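Local coordinates for DUF5063 domain-containing protein (Bacteroides fragilis, PDB 3NRH), which is of unknown function but belongs to the DUF5063 family and is a predominantly alpha-helical protein that forms a two-subunit assembly, at residues Asn111-Ile123 / Trp153-Val167. Numbering follows the deposited sequence.
Sequences NISEDLADIYQDI and WGQKLVNTMRALHDV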
ATOM      1  N   ASN A 111      11.814  -6.716  12.620  1.00 22.21           N
ATOM      2  CA  ASN A 111      12.660  -5.595  12.242  1.00 16.90           C
ATOM      3  C   ASN A 111      12.356  -5.195  10.806  1.00 16.18           C
ATOM      4  O   ASN A 111      12.342  -6.033   9.906  1.00 16.35           O
ATOM      5  CB  ASN A 111      14.138  -5.969  12.368  1.00 21.78           C
ATOM      6  CG  ASN A 111      14.582  -6.108  13.809  1.00 27.01           C
ATOM      7  OD1 ASN A 111      14.595  -5.135  14.563  1.00 30.75           O
ATOM      8  ND2 ASN A 111      14.942  -7.321  14.201  1.00 33.07           N
ATOM      9  N   ILE A 112      12.099  -3.909  10.603  1.00 14.91           N
ATOM     10  CA  ILE A 112      11.812  -3.399   9.268  1.00 17.22           C
ATOM     11  C   ILE A 112      12.978  -3.723   8.329  1.00 12.41           C
ATOM     12  O   ILE A 112      12.774  -4.135   7.188  1.00 12.73           O
ATOM     13  CB  ILE A 112      11.600  -1.871   9.296  1.00 12.36           C
ATOM     14  CG1 ILE A 112      10.373  -1.530  10.152  1.00 17.04           C
ATOM     15  CG2 ILE A 112      11.434  -1.342   7.877  1.00 12.50           C
ATOM     16  CD1 ILE A 112      10.181  -0.031  10.397  1.00 15.46           C
ATOM     17  N   SER A 113      14.202  -3.547   8.816  1.00 10.78           N
ATOM     18  CA  SER A 113      15.378  -3.812   7.995  1.00 15.30           C
ATOM     19  C   SER A 113      15.400  -5.234   7.433  1.00 15.19           C
ATOM     20  O   SER A 113      15.766  -5.438   6.276  1.00 13.70           O
ATOM     21  CB  SER A 113      16.654  -3.548   8.803  1.00 16.37           C
ATOM     22  OG  SER A 113      16.699  -4.367   9.956  1.00 15.49           O
ATOM     23  N   GLU A 114      15.001  -6.214   8.240  1.00 12.91           N
ATOM     24  CA  GLU A 114      14.993  -7.596   7.784  1.00 15.22           C
ATOM     25  C   GLU A 114      13.894  -7.812   6.755  1.00 14.51           C
ATOM     26  O   GLU A 114      14.104  -8.505   5.761  1.00 14.70           O
ATOM     27  CB  GLU A 114      14.804  -8.556   8.961  1.00 16.50           C
ATOM     28  CG  GLU A 114      15.129  -9.996   8.610  1.00 24.61           C
ATOM     29  CD  GLU A 114      15.001 -10.933   9.795  1.00 38.84           C
ATOM     30  OE1 GLU A 114      15.474 -10.572  10.893  1.00 36.85           O
ATOM     31  OE2 GLU A 114      14.441 -12.036   9.622  1.00 33.80           O
ATOM     32  N   ASP A 115      12.721  -7.227   6.996  1.00 13.63           N
ATOM     33  CA  ASP A 115      11.607  -7.345   6.057  1.00 15.59           C
ATOM     34  C   ASP A 115      12.013  -6.779   4.698  1.00 11.22           C
ATOM     35  O   ASP A 115      11.799  -7.412   3.658  1.00 11.02           O
ATOM     36  CB  ASP A 115      10.378  -6.564   6.540  1.00 19.08           C
ATOM     37  CG  ASP A 115       9.685  -7.217   7.719  1.00 36.60           C
ATOM     38  OD1 ASP A 115       9.374  -8.423   7.639  1.00 34.89           O
ATOM     39  OD2 ASP A 115       9.434  -6.514   8.722  1.00 44.27           O
ATOM     40  N   LEU A 116      12.582  -5.576   4.708  1.00  8.23           N
ATOM     41  CA  LEU A 116      12.996  -4.936   3.466  1.00 10.03           C
ATOM     42  C   LEU A 116      14.068  -5.737   2.738  1.00 12.18           C
ATOM     43  O   LEU A 116      14.005  -5.895   1.521  1.00 11.11           O
ATOM     44  CB  LEU A 116      13.487  -3.508   3.733  1.00  7.05           C
ATOM     45  CG  LEU A 116      12.402  -2.542   4.215  1.00  9.85           C
ATOM     46  CD1 LEU A 116      13.025  -1.188   4.559  1.00 13.36           C
ATOM     47  CD2 LEU A 116      11.338  -2.385   3.136  1.00 14.48           C
ATOM     48  N   ALA A 117      15.048  -6.252   3.479  1.00  9.96           N
ATOM     49  CA  ALA A 117      16.105  -7.044   2.862  1.00 10.64           C
ATOM     50  C   ALA A 117      15.514  -8.322   2.263  1.00 11.42           C
ATOM     51  O   ALA A 117      15.934  -8.765   1.193  1.00 12.16           O
ATOM     52  CB  ALA A 117      17.188  -7.377   3.894  1.00 12.21           C
ATOM     53  N   ASP A 118      14.531  -8.910   2.946  1.00 12.98           N
ATOM     54  CA  ASP A 118      13.885 -10.123   2.443  1.00 15.93           C
ATOM     55  C   ASP A 118      13.146  -9.846   1.136  1.00 13.24           C
ATOM     56  O   ASP A 118      13.247 -10.618   0.185  1.00 11.76           O
ATOM     57  CB  ASP A 118      12.892 -10.689   3.468  1.00 13.82           C
ATOM     58  CG  ASP A 118      13.576 -11.395   4.621  1.00 23.08           C
ATOM     59  OD1 ASP A 118      14.803 -11.624   4.548  1.00 18.44           O
ATOM     60  OD2 ASP A 118      12.881 -11.733   5.603  1.00 21.79           O
ATOM     61  N   ILE A 119      12.394  -8.747   1.091  1.00 10.87           N
ATOM     62  CA  ILE A 119      11.650  -8.388  -0.118  1.00 10.63           C
ATOM     63  C   ILE A 119      12.662  -8.129  -1.235  1.00 11.38           C
ATOM     64  O   ILE A 119      12.491  -8.586  -2.367  1.00 11.49           O
ATOM     65  CB  ILE A 119      10.791  -7.125   0.126  1.00 13.78           C
ATOM     66  CG1 ILE A 119       9.744  -7.422   1.207  1.00 11.00           C
ATOM     67  CG2 ILE A 119      10.121  -6.674  -1.168  1.00  8.58           C
ATOM     68  CD1 ILE A 119       8.996  -6.185   1.682  1.00  9.76           C
ATOM     69  N   TYR A 120      13.726  -7.410  -0.893  1.00 12.48           N
ATOM     70  CA  TYR A 120      14.796  -7.085  -1.834  1.00 10.68           C
ATOM     71  C   TYR A 120      15.371  -8.353  -2.472  1.00  9.90           C
ATOM     72  O   TYR A 120      15.644  -8.383  -3.671  1.00 12.93           O
ATOM     73  CB  TYR A 120      15.905  -6.317  -1.102  1.00  8.30           C
ATOM     74  CG  TYR A 120      17.133  -6.008  -1.936  1.00  8.31           C
ATOM     75  CD1 TYR A 120      17.195  -4.861  -2.732  1.00 10.75           C
ATOM     76  CD2 TYR A 120      18.237  -6.857  -1.917  1.00  9.94           C
ATOM     77  CE1 TYR A 120      18.337  -4.569  -3.490  1.00  9.41           C
ATOM     78  CE2 TYR A 120      19.380  -6.577  -2.667  1.00 16.08           C
ATOM     79  CZ  TYR A 120      19.424  -5.434  -3.452  1.00 12.55           C
ATOM     80  OH  TYR A 120      20.549  -5.171  -4.208  1.00 13.31           O
ATOM     81  N   GLN A 121      15.562  -9.402  -1.675  1.00 10.53           N
ATOM     82  CA  GLN A 121      16.107 -10.637  -2.220  1.00 15.65           C
ATOM     83  C   GLN A 121      15.266 -11.134  -3.390  1.00 12.94           C
ATOM     84  O   GLN A 121      15.803 -11.510  -4.430  1.00 13.32           O
ATOM     85  CB  GLN A 121      16.186 -11.718  -1.142  1.00 17.81           C
ATOM     86  CG  GLN A 121      16.976 -12.948  -1.570  1.00 24.48           C
ATOM     87  CD  GLN A 121      17.082 -13.981  -0.466  1.00 35.09           C
ATOM     88  OE1 GLN A 121      17.349 -13.644   0.687  1.00 32.18           O
ATOM     89  NE2 GLN A 121      16.887 -15.248  -0.816  1.00 44.38           N
ATOM     90  N   ASP A 122      13.950 -11.148  -3.232  1.00 15.18           N
ATOM     91  CA  ASP A 122      13.099 -11.614  -4.325  1.00 13.72           C
ATOM     92  C   ASP A 122      13.043 -10.642  -5.497  1.00 10.39           C
ATOM     93  O   ASP A 122      13.133 -11.053  -6.651  1.00 13.61           O
ATOM     94  CB  ASP A 122      11.682 -11.896  -3.831  1.00 16.75           C
ATOM     95  CG  ASP A 122      11.447 -13.374  -3.560  1.00 26.30           C
ATOM     96  OD1 ASP A 122      11.624 -14.192  -4.495  1.00 29.26           O
ATOM     97  OD2 ASP A 122      11.086 -13.719  -2.419  1.00 22.06           O
ATOM     98  N   ILE A 123      12.909  -9.354  -5.209  1.00 10.51           N
ATOM     99  CA  ILE A 123      12.822  -8.361  -6.282  1.00  9.66           C
ATOM    100  C   ILE A 123      14.132  -8.213  -7.059  1.00 10.38           C
ATOM    101  O   ILE A 123      14.130  -8.197  -8.291  1.00  8.98           O
ATOM    102  CB  ILE A 123      12.407  -6.980  -5.731  1.00  9.53           C
ATOM    103  CG1 ILE A 123      11.121  -7.114  -4.907  1.00 12.27           C
ATOM    104  CG2 ILE A 123      12.183  -5.999  -6.891  1.00 11.35           C
ATOM    105  CD1 ILE A 123       9.948  -7.682  -5.684  1.00 16.35           C
ATOM    106  N   TRP A 153       6.691 -12.580   0.153  1.00 11.66           N
ATOM    107  CA  TRP A 153       7.069 -11.170   0.028  1.00 14.32           C
ATOM    108  C   TRP A 153       5.915 -10.176   0.157  1.00  9.33           C
ATOM    109  O   TRP A 153       6.075  -9.119   0.769  1.00 10.18           O
ATOM    110  CB  TRP A 153       7.864 -10.946  -1.281  1.00 14.22           C
ATOM    111  CG  TRP A 153       7.475  -9.713  -2.078  1.00 26.16           C
ATOM    112  CD1 TRP A 153       7.254  -8.450  -1.594  1.00 35.12           C
ATOM    113  CD2 TRP A 153       7.227  -9.644  -3.482  1.00 22.42           C
ATOM    114  NE1 TRP A 153       6.874  -7.610  -2.607  1.00 25.86           N
ATOM    115  CE2 TRP A 153       6.851  -8.315  -3.777  1.00 28.50           C
ATOM    116  CE3 TRP A 153       7.286 -10.577  -4.523  1.00 18.01           C
ATOM    117  CZ2 TRP A 153       6.533  -7.899  -5.065  1.00 18.19           C
ATOM    118  CZ3 TRP A 153       6.970 -10.159  -5.800  1.00 29.07           C
ATOM    119  CH2 TRP A 153       6.598  -8.835  -6.059  1.00 21.49           C
ATOM    120  N   GLY A 154       4.765 -10.505  -0.423  1.00 12.59           N
ATOM    121  CA  GLY A 154       3.620  -9.616  -0.338  1.00 11.05           C
ATOM    122  C   GLY A 154       3.227  -9.288   1.095  1.00 10.22           C
ATOM    123  O   GLY A 154       2.944  -8.133   1.416  1.00  8.57           O
ATOM    124  N   GLN A 155       3.207 -10.299   1.960  1.00  9.60           N
ATOM    125  CA  GLN A 155       2.837 -10.080   3.355  1.00 14.87           C
ATOM    126  C   GLN A 155       3.902  -9.247   4.066  1.00 10.67           C
ATOM    127  O   GLN A 155       3.580  -8.377   4.871  1.00  9.98           O
ATOM    128  CB  GLN A 155       2.646 -11.414   4.080  1.00 13.11           C
ATOM    129  CG  GLN A 155       2.014 -11.284   5.470  1.00 21.17           C
ATOM    130  CD  GLN A 155       0.565 -10.827   5.417  1.00 29.15           C
ATOM    131  OE1 GLN A 155      -0.271 -11.455   4.761  1.00 35.76           O
ATOM    132  NE2 GLN A 155       0.258  -9.734   6.113  1.00 30.67           N
ATOM    133  N   LYS A 156       5.170  -9.509   3.767  1.00  9.24           N
ATOM    134  CA  LYS A 156       6.250  -8.750   4.386  1.00 13.79           C
ATOM    135  C   LYS A 156       6.146  -7.278   3.994  1.00 12.46           C
ATOM    136  O   LYS A 156       6.418  -6.394   4.803  1.00  9.05           O
ATOM    137  CB  LYS A 156       7.609  -9.308   3.964  1.00 11.68           C
ATOM    138  CG  LYS A 156       7.909 -10.685   4.537  1.00 19.57           C
ATOM    139  CD  LYS A 156       9.252 -11.202   4.059  1.00 22.13           C
ATOM    140  CE  LYS A 156       9.553 -12.589   4.622  1.00 30.50           C
ATOM    141  NZ  LYS A 156       9.613 -12.597   6.107  1.00 35.95           N
ATOM    142  N   LEU A 157       5.734  -7.024   2.755  1.00  9.31           N
ATOM    143  CA  LEU A 157       5.587  -5.663   2.261  1.00 10.17           C
ATOM    144  C   LEU A 157       4.499  -4.912   3.037  1.00  9.09           C
ATOM    145  O   LEU A 157       4.726  -3.799   3.514  1.00  8.24           O
ATOM    146  CB  LEU A 157       5.258  -5.682   0.752  1.00  5.46           C
ATOM    147  CG  LEU A 157       5.178  -4.324   0.036  1.00 11.50           C
ATOM    148  CD1 LEU A 157       5.280  -4.525  -1.465  1.00 10.91           C
ATOM    149  CD2 LEU A 157       3.874  -3.616   0.383  1.00 12.61           C
ATOM    150  N   VAL A 158       3.320  -5.514   3.177  1.00 13.20           N
ATOM    151  CA  VAL A 158       2.245  -4.843   3.904  1.00 10.39           C
ATOM    152  C   VAL A 158       2.576  -4.667   5.389  1.00 11.81           C
ATOM    153  O   VAL A 158       2.226  -3.647   5.990  1.00 10.19           O
ATOM    154  CB  VAL A 158       0.897  -5.585   3.746  1.00 13.65           C
ATOM    155  CG1 VAL A 158       0.435  -5.503   2.296  1.00 15.31           C
ATOM    156  CG2 VAL A 158       1.033  -7.028   4.170  1.00 24.63           C
ATOM    157  N   ASN A 159       3.257  -5.646   5.979  1.00  7.33           N
ATOM    158  CA  ASN A 159       3.642  -5.550   7.389  1.00 13.24           C
ATOM    159  C   ASN A 159       4.617  -4.391   7.567  1.00 16.91           C
ATOM    160  O   ASN A 159       4.520  -3.621   8.524  1.00 13.17           O
ATOM    161  CB  ASN A 159       4.318  -6.837   7.876  1.00 11.93           C
ATOM    162  CG  ASN A 159       3.360  -8.008   7.974  1.00 16.44           C
ATOM    163  OD1 ASN A 159       2.144  -7.833   8.021  1.00 19.21           O
ATOM    164  ND2 ASN A 159       3.911  -9.216   8.023  1.00 15.18           N
ATOM    165  N   THR A 160       5.554  -4.266   6.632  1.00 14.06           N
ATOM    166  CA  THR A 160       6.550  -3.203   6.688  1.00 18.14           C
ATOM    167  C   THR A 160       5.905  -1.839   6.489  1.00 16.15           C
ATOM    168  O   THR A 160       6.304  -0.858   7.114  1.00 14.14           O
ATOM    169  CB  THR A 160       7.639  -3.406   5.616  1.00 21.09           C
ATOM    170  OG1 THR A 160       8.266  -4.677   5.816  1.00 35.32           O
ATOM    171  CG2 THR A 160       8.693  -2.314   5.711  1.00 30.30           C
HETATM  172  N   MSE A 161       4.911  -1.776   5.608  1.00 12.01           N
HETATM  173  CA  MSE A 161       4.206  -0.526   5.360  1.00 14.39           C
HETATM  174  C   MSE A 161       3.534  -0.050   6.640  1.00 10.58           C
HETATM  175  O   MSE A 161       3.546   1.143   6.954  1.00 10.61           O
HETATM  176  CB  MSE A 161       3.137  -0.715   4.289  1.00 15.29           C
HETATM  177  CG  MSE A 161       3.586  -0.380   2.895  1.00 24.34           C
HETATM  178 SE   MSE A 161       2.075  -0.448   1.699  1.00 32.69          SE
HETATM  179  CE  MSE A 161       1.318   1.270   2.096  1.00 21.16           C
ATOM    180  N   ARG A 162       2.942  -0.990   7.372  1.00 11.24           N
ATOM    181  CA  ARG A 162       2.260  -0.662   8.619  1.00 13.43           C
ATOM    182  C   ARG A 162       3.278  -0.140   9.622  1.00 13.51           C
ATOM    183  O   ARG A 162       3.057   0.878  10.280  1.00 14.02           O
ATOM    184  CB  ARG A 162       1.571  -1.896   9.211  1.00 17.35           C
ATOM    185  CG  ARG A 162       0.661  -1.555  10.390  1.00 33.52           C
ATOM    186  CD  ARG A 162       0.563  -2.673  11.427  1.00 45.77           C
ATOM    187  NE  ARG A 162       0.285  -3.984  10.846  1.00 46.46           N
ATOM    188  CZ  ARG A 162       1.224  -4.857  10.490  1.00 56.53           C
ATOM    189  NH1 ARG A 162       2.512  -4.564  10.654  1.00 44.26           N
ATOM    190  NH2 ARG A 162       0.876  -6.026   9.969  1.00 46.52           N
ATOM    191  N   ALA A 163       4.395  -0.848   9.738  1.00 13.89           N
ATOM    192  CA  ALA A 163       5.448  -0.451  10.662  1.00 13.77           C
ATOM    193  C   ALA A 163       5.964   0.945  10.321  1.00 14.75           C
ATOM    194  O   ALA A 163       6.031   1.815  11.191  1.00 15.29           O
ATOM    195  CB  ALA A 163       6.587  -1.457  10.619  1.00 12.45           C
ATOM    196  N   LEU A 164       6.323   1.156   9.056  1.00 11.95           N
ATOM    197  CA  LEU A 164       6.830   2.453   8.602  1.00 10.69           C
ATOM    198  C   LEU A 164       5.800   3.564   8.745  1.00  9.72           C
ATOM    199  O   LEU A 164       6.156   4.708   9.032  1.00 10.88           O
ATOM    200  CB  LEU A 164       7.294   2.362   7.143  1.00 10.80           C
ATOM    201  CG  LEU A 164       8.585   1.563   6.924  1.00 14.04           C
ATOM    202  CD1 LEU A 164       8.840   1.382   5.443  1.00 15.69           C
ATOM    203  CD2 LEU A 164       9.748   2.288   7.586  1.00 17.24           C
ATOM    204  N   HIS A 165       4.525   3.241   8.541  1.00 11.25           N
ATOM    205  CA  HIS A 165       3.479   4.249   8.684  1.00 14.11           C
ATOM    206  C   HIS A 165       3.513   4.736  10.133  1.00 11.37           C
ATOM    207  O   HIS A 165       3.465   5.936  10.390  1.00 11.61           O
ATOM    208  CB  HIS A 165       2.096   3.662   8.374  1.00 14.86           C
ATOM    209  CG  HIS A 165       0.987   4.674   8.402  1.00 14.89           C
ATOM    210  ND1 HIS A 165       0.679   5.476   7.323  1.00 11.53           N
ATOM    211  CD2 HIS A 165       0.114   5.014   9.382  1.00 14.24           C
ATOM    212  CE1 HIS A 165      -0.337   6.263   7.634  1.00 13.88           C
ATOM    213  NE2 HIS A 165      -0.698   6.002   8.878  1.00 12.62           N
ATOM    214  N   ASP A 166       3.617   3.797  11.074  1.00 13.09           N
ATOM    215  CA  ASP A 166       3.661   4.143  12.494  1.00 15.98           C
ATOM    216  C   ASP A 166       4.909   4.956  12.840  1.00 17.76           C
ATOM    217  O   ASP A 166       4.862   5.843  13.688  1.00 14.50           O
ATOM    218  CB  ASP A 166       3.626   2.885  13.368  1.00 21.79           C
ATOM    219  CG  ASP A 166       2.372   2.065  13.160  1.00 35.48           C
ATOM    220  OD1 ASP A 166       1.274   2.655  13.109  1.00 32.80           O
ATOM    221  OD2 ASP A 166       2.484   0.825  13.059  1.00 42.83           O
ATOM    222  N   VAL A 167       6.030   4.643  12.197  1.00 15.81           N
ATOM    223  CA  VAL A 167       7.258   5.386  12.455  1.00 15.38           C
ATOM    224  C   VAL A 167       7.062   6.860  12.098  1.00 17.00           C
ATOM    225  O   VAL A 167       7.486   7.749  12.832  1.00 18.35           O
ATOM    226  CB  VAL A 167       8.438   4.822  11.636  1.00 13.83           C
ATOM    227  CG1 VAL A 167       9.614   5.797  11.667  1.00 16.73           C
ATOM    228  CG2 VAL A 167       8.851   3.468  12.198  1.00 13.47           C
TER
HETATM  229  O   HOH W   1       6.925  -9.224   8.392  1.00 27.45           O
HETATM  230  O   HOH W   2      10.946 -10.700   7.630  1.00 39.69           O
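Ile112 and Ile119 adopt the same staggered form, CG1 opposite the carbonyl carbon (chi1 -63° in both) and the chain extended at chi2, which sends each CD1 onto segment 153-167 of helix 135-169. The side chain of Ile112 enters as a knob into the hole formed by Thr160, Ala163, Leu164 and Val167; its CD1 lies against Leu164 CD2 (3.7 Å), while the CG2 branch meets Thr160 CG2. Two turns on, Ile119 splits its branches: CD1 reaches the backbone at Leu157 CA (3.5 Å), and CG2 approaches Trp153 CD1 obliquely. The indole is also met by Ile123, whose bend at chi2 (-59°) sets CD1 over one face of the six-membered ring, 3.5 Å from its centroid, in a CH-pi contact. Trp153 NE1 is buried here without a polar partner.

Thr160 presents different branches to different neighbours. Its methyl packs against Ile112 and Leu116, whereas OG1 donates to Lys156 O within its own helix (2.7 Å) and passes close beside Asp115 CB. Along the more polar margin, Lys156 reaches out with CD crossing Asp118 CB and brings NZ to Asp118 OD2 in a weak, long salt bridge (3.4 Å). One water bridges the same groups, accepting from Lys156 NZ and donating to Asp118 OD2 and Asp115 OD1; a second ties Asp115 OD1 to Asn159 ND2. Tyr93 OH and Tyr76 OH hydrogen-bond to the other carboxylate oxygens, Asp115 OD2 and Asp118 OD1, respectively.

The axes of segments 112-123 and 153-167 run roughly antiparallel and come within 9.3 Å, as neighbours in a helical bundle. Helix 11-28 touches Ile119 and Ile123, helix 35-54 packs on Leu116, Trp153 and Leu164, and helix 73-87 adjoins Ile112, which begins its helix directly after strand 109-111.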